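Long-range contact in cupin 2 conserved barrel domain protein (Leptotrichia buccalis, PDB 3RNS), which is of unknown function but carries a C-terminal cupin domain, a conserved beta-barrel shared by many enzymes and small-molecule-binding proteins: residues L153-M158 with K219-L224. Numbering follows the deposited sequence.
Sequences LVMTIM and KMLLIL
V154, T156 and M158 form antiparallel hydrogen-bonded pairs with L224, L222 and M220, giving six backbone bonds between strands that run at 171° to each other. V154 O accepts the N-H of L224, with N at 2.8 Å, and L222 N reaches T156 O at the same length. M155-I223 and I157-L221 are the non-hydrogen-bonded pairs between them. Here CA-H groups also lean on carbonyls, as with M155 CA at 3.1 Å from L222 O.

L153, M155, I157, L221 and I223 share one face. Selenomethionine M155 runs alongside I223, and its chain bends at the last torsion (chi3 68°). In the conformer described, one of two, this bend brings CE to 3.8 Å from I223 CG1 and 4.2 Å from L221 CD1. I223 CG2 meets L153 CD1 at 3.9 Å. I223 lies alongside both L153 and M155, and all three also touch I106 of strand 101-108. An alanine in place of I223 would probably take away the branches that L153 CD1 and M155 lie against and open a gap beside I106.

The other face carries V154, T156, M158, M220, L222 and L224. V154 and L224 meet through their CB atoms, 4.3 Å apart. M158 CB lies 4.2 Å from M220 CG. T156 OG1 is hydrogen-bonded to N146 ND2 on strand 142-150.

The two strands are neighbours in a six-stranded antiparallel sheet; 174-180 flanks 218-225, and 142-150, an edge strand within this chain, flanks 153-160. This is one sheet of the cupin beta-barrel, where strands distant in sequence pair antiparallel.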
loop_
_atom_site.group_PDB
_atom_site.type_symbol
_atom_site.label_atom_id
_atom_site.label_comp_id
_atom_site.label_asym_id
_atom_site.label_seq_id
_atom_site.Cartn_x
_atom_site.Cartn_y
_atom_site.Cartn_z
ATOM N N LEU A 153 -11.423 -7.165 -0.056
ATOM C CA LEU A 153 -10.375 -6.202 0.244
ATOM C C LEU A 153 -10.471 -5.657 1.675
ATOM O O LEU A 153 -11.539 -5.189 2.130
ATOM C CB LEU A 153 -10.469 -5.050 -0.762
ATOM C CG LEU A 153 -9.448 -3.932 -0.620
ATOM C CD1 LEU A 153 -8.029 -4.467 -0.923
ATOM C CD2 LEU A 153 -9.829 -2.714 -1.519
ATOM N N VAL A 154 -9.357 -5.748 2.388
ATOM C CA VAL A 154 -9.228 -5.190 3.727
ATOM C C VAL A 154 -7.951 -4.380 3.796
ATOM O O VAL A 154 -6.863 -4.875 3.382
ATOM C CB VAL A 154 -9.250 -6.304 4.822
ATOM C CG1 VAL A 154 -9.027 -5.726 6.242
ATOM C CG2 VAL A 154 -10.546 -7.072 4.727
HETATM N N MSE A 155 -8.064 -3.129 4.262
HETATM C CA MSE A 155 -6.889 -2.279 4.449
HETATM C C MSE A 155 -6.902 -1.712 5.849
HETATM O O MSE A 155 -7.909 -1.172 6.304
HETATM C CB MSE A 155 -6.812 -1.126 3.420
HETATM C CG MSE A 155 -6.758 -1.598 1.960
HETATM SE SE MSE A 155 -6.814 -0.158 0.640
HETATM C CE MSE A 155 -5.080 0.652 0.975
ATOM N N THR A 156 -5.773 -1.832 6.514
ATOM C CA THR A 156 -5.661 -1.448 7.893
ATOM C C THR A 156 -4.312 -0.832 8.135
ATOM O O THR A 156 -3.308 -1.289 7.548
ATOM C CB THR A 156 -5.839 -2.720 8.754
ATOM O OG1 THR A 156 -7.183 -3.194 8.576
ATOM C CG2 THR A 156 -5.612 -2.434 10.230
ATOM N N ILE A 157 -4.269 0.215 8.964
ATOM C CA ILE A 157 -3.019 0.806 9.394
ATOM C C ILE A 157 -2.780 0.490 10.874
ATOM O O ILE A 157 -3.725 0.526 11.673
ATOM C CB ILE A 157 -3.000 2.369 9.093
ATOM C CG1 ILE A 157 -1.905 3.088 9.873
ATOM C CG2 ILE A 157 -4.326 3.046 9.346
ATOM C CD1 ILE A 157 -0.566 2.929 9.230
HETATM N N MSE A 158 -1.529 0.217 11.239
HETATM C CA MSE A 158 -1.209 -0.193 12.615
HETATM C C MSE A 158 0.070 0.422 13.098
HETATM O O MSE A 158 0.997 0.582 12.316
HETATM C CB MSE A 158 -1.074 -1.718 12.719
HETATM C CG MSE A 158 -2.161 -2.491 11.921
HETATM SE SE MSE A 158 -1.969 -4.459 12.111
HETATM C CE MSE A 158 -2.344 -4.641 13.947
ATOM N N LYS A 219 5.342 1.455 12.185
ATOM C CA LYS A 219 3.982 1.518 11.655
ATOM C C LYS A 219 3.942 0.814 10.290
ATOM O O LYS A 219 4.924 0.836 9.515
ATOM C CB LYS A 219 3.524 3.000 11.485
ATOM C CG LYS A 219 3.376 3.755 12.752
ATOM C CD LYS A 219 3.056 5.226 12.512
ATOM C CE LYS A 219 3.061 5.972 13.778
ATOM N NZ LYS A 219 2.679 7.365 13.574
HETATM N N MSE A 220 2.801 0.209 9.997
HETATM C CA MSE A 220 2.583 -0.426 8.732
HETATM C C MSE A 220 1.161 -0.261 8.212
HETATM O O MSE A 220 0.203 -0.088 8.962
HETATM C CB MSE A 220 2.852 -1.923 8.889
HETATM C CG MSE A 220 2.038 -2.569 10.046
HETATM SE SE MSE A 220 1.980 -4.574 9.966
HETATM C CE MSE A 220 0.796 -4.694 8.508
ATOM N N LEU A 221 1.047 -0.324 6.906
ATOM C CA LEU A 221 -0.186 -0.482 6.201
ATOM C C LEU A 221 -0.289 -1.926 5.715
ATOM O O LEU A 221 0.654 -2.478 5.090
ATOM C CB LEU A 221 -0.224 0.458 4.989
ATOM C CG LEU A 221 -1.304 0.281 3.892
ATOM C CD1 LEU A 221 -2.741 0.601 4.421
ATOM C CD2 LEU A 221 -0.894 1.126 2.638
ATOM N N LEU A 222 -1.446 -2.514 5.935
ATOM C CA LEU A 222 -1.750 -3.885 5.503
ATOM C C LEU A 222 -2.848 -3.850 4.461
ATOM O O LEU A 222 -3.936 -3.280 4.701
ATOM C CB LEU A 222 -2.225 -4.731 6.699
ATOM C CG LEU A 222 -2.764 -6.161 6.362
ATOM C CD1 LEU A 222 -1.597 -7.061 5.953
ATOM C CD2 LEU A 222 -3.564 -6.803 7.501
ATOM N N ILE A 223 -2.585 -4.470 3.305
ATOM C CA ILE A 223 -3.574 -4.562 2.246
ATOM C C ILE A 223 -3.728 -6.045 2.012
ATOM O O ILE A 223 -2.799 -6.713 1.489
ATOM C CB ILE A 223 -3.148 -3.847 0.923
ATOM C CG1 ILE A 223 -2.821 -2.343 1.128
ATOM C CG2 ILE A 223 -4.277 -3.975 -0.174
ATOM C CD1 ILE A 223 -1.929 -1.778 -0.008
ATOM N N LEU A 224 -4.900 -6.554 2.370
ATOM C CA LEU A 224 -5.259 -7.948 2.165
ATOM C C LEU A 224 -6.264 -8.080 1.020
ATOM O O LEU A 224 -7.353 -7.490 1.080
ATOM C CB LEU A 224 -5.853 -8.516 3.442
ATOM C CG LEU A 224 -6.478 -9.910 3.431
ATOM C CD1 LEU A 224 -5.390 -10.919 3.080
ATOM C CD2 LEU A 224 -7.164 -10.223 4.831
#